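Local coordinates for Ac-ASP-7 (Ancylostoma caninum, PDB 3S6S), which is of unknown function but, as a secreted hookworm protein of the SCP/TAPS (pathogenesis-related) family, probably takes part in the interaction between parasite and host, at residues K113-F117 with T177-A181. Sequence-based numbering, arbitrary orientation.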
# COMPACT_ATOMS: atom_id res chain seq x y z
N LYS A 113 -8.87 4.88 3.11
CA LYS A 113 -8.94 4.72 4.56
C LYS A 113 -7.98 3.68 5.13
O LYS A 113 -7.92 3.46 6.34
CB LYS A 113 -10.37 4.45 5.02
CG LYS A 113 -11.31 5.59 4.68
CD LYS A 113 -12.76 5.35 5.09
CE LYS A 113 -13.60 6.60 4.77
NZ LYS A 113 -15.04 6.38 5.04
N ALA A 114 -7.23 3.02 4.25
CA ALA A 114 -6.07 2.25 4.71
C ALA A 114 -5.01 3.26 5.14
O ALA A 114 -4.89 4.32 4.54
CB ALA A 114 -5.55 1.33 3.59
N THR A 115 -4.24 2.95 6.17
CA THR A 115 -3.25 3.89 6.69
C THR A 115 -1.86 3.29 6.88
O THR A 115 -0.90 4.03 7.14
CB THR A 115 -3.66 4.47 8.06
OG1 THR A 115 -3.47 3.49 9.08
CG2 THR A 115 -5.10 4.95 8.04
N ARG A 116 -1.77 1.97 6.79
CA ARG A 116 -0.47 1.31 6.85
C ARG A 116 -0.48 -0.05 6.18
O ARG A 116 -1.54 -0.67 6.03
CB ARG A 116 0.09 1.24 8.28
CG ARG A 116 -0.83 0.66 9.31
CD ARG A 116 -0.08 0.43 10.62
NE ARG A 116 -0.16 1.57 11.53
CZ ARG A 116 0.81 1.90 12.39
NH1 ARG A 116 1.94 1.19 12.45
NH2 ARG A 116 0.66 2.96 13.18
N PHE A 117 0.71 -0.48 5.75
CA PHE A 117 0.89 -1.74 5.06
C PHE A 117 2.34 -2.18 5.17
O PHE A 117 3.20 -1.40 5.53
CB PHE A 117 0.49 -1.63 3.58
CG PHE A 117 1.54 -0.98 2.70
CD1 PHE A 117 2.17 0.20 3.07
CD2 PHE A 117 1.89 -1.55 1.49
CE1 PHE A 117 3.12 0.80 2.23
CE2 PHE A 117 2.85 -0.97 0.65
CZ PHE A 117 3.46 0.21 1.03
N THR A 177 -1.48 8.95 9.75
CA THR A 177 -1.69 8.69 11.16
C THR A 177 -0.96 7.42 11.56
O THR A 177 -0.75 6.54 10.74
CB THR A 177 -3.18 8.61 11.53
OG1 THR A 177 -3.30 8.28 12.91
CG2 THR A 177 -3.88 7.53 10.71
N PHE A 178 -0.56 7.33 12.83
CA PHE A 178 0.14 6.17 13.34
C PHE A 178 -0.73 5.43 14.34
O PHE A 178 -0.30 4.45 14.94
CB PHE A 178 1.46 6.57 13.99
CG PHE A 178 2.45 7.16 13.03
CD1 PHE A 178 2.49 8.54 12.82
CD2 PHE A 178 3.30 6.35 12.32
CE1 PHE A 178 3.37 9.09 11.92
CE2 PHE A 178 4.19 6.88 11.44
CZ PHE A 178 4.23 8.27 11.24
N PHE A 179 -1.95 5.91 14.50
CA PHE A 179 -2.86 5.33 15.48
C PHE A 179 -4.29 5.32 14.93
O PHE A 179 -5.18 6.01 15.43
CB PHE A 179 -2.74 6.09 16.81
CG PHE A 179 -1.32 6.16 17.34
CD1 PHE A 179 -0.61 7.36 17.34
CD2 PHE A 179 -0.68 5.02 17.83
CE1 PHE A 179 0.69 7.43 17.82
CE2 PHE A 179 0.63 5.07 18.31
CZ PHE A 179 1.31 6.28 18.30
N ALA A 180 -4.48 4.54 13.87
CA ALA A 180 -5.79 4.37 13.24
C ALA A 180 -6.52 3.19 13.87
O ALA A 180 -7.74 3.07 13.77
CB ALA A 180 -5.62 4.16 11.73
N ALA A 181 -5.76 2.31 14.50
CA ALA A 181 -6.30 1.17 15.24
C ALA A 181 -7.06 1.62 16.49
O ALA A 181 -8.04 2.37 16.42
CB ALA A 181 -5.17 0.22 15.61
O HOH W 1 -1.15 7.08 7.40
O HOH W 2 -2.07 4.09 11.38
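With CG set between its backbone N and carbonyl carbon (chi1 52°), an extended chi2 and a bend at chi3 (92°), Arg116 swings its guanidinium over to Phe178, while Thr115, its OG1 likewise between N and carbonyl carbon (chi1 75°), sets its methyl against Thr177 and Ala180. Arg116 NH2 comes within 2.5 Å of Phe178 O, which lies at the edge of the guanidinium, near its plane. Beside this polar end the contact is carbon to carbon: Thr115 CG2 lies 3.9 Å from Thr177 CG2 and 3.8 Å from Ala180 CB. The pair illustrates how two segments without a mutual backbone pairing can be joined through water. One water donates to Thr115 OG1 (2.8 Å) and to Thr177 O (2.9 Å) and accepts from Arg116 NE; a second accepts from Thr177 N (3.0 Å) and can donate to Thr115 O. Residues 177-181 hold their own bend by an ST turn, in which Phe179 N donates almost straight to Thr177 OG1 (3.2 Å). Arg116 NH1 is engaged by a salt bridge to Asp53 and a hydrogen bond to Asn7, and Thr115 OG1 also bonds Asp141. The modelled C-terminal end, just past strand 175-176, is thus tied to the start of strand 116-123, which pairs with strand 51-53 in the central mixed sheet of the SCP/TAPS alpha-beta-alpha sandwich and faces helix 16-34 through Phe117.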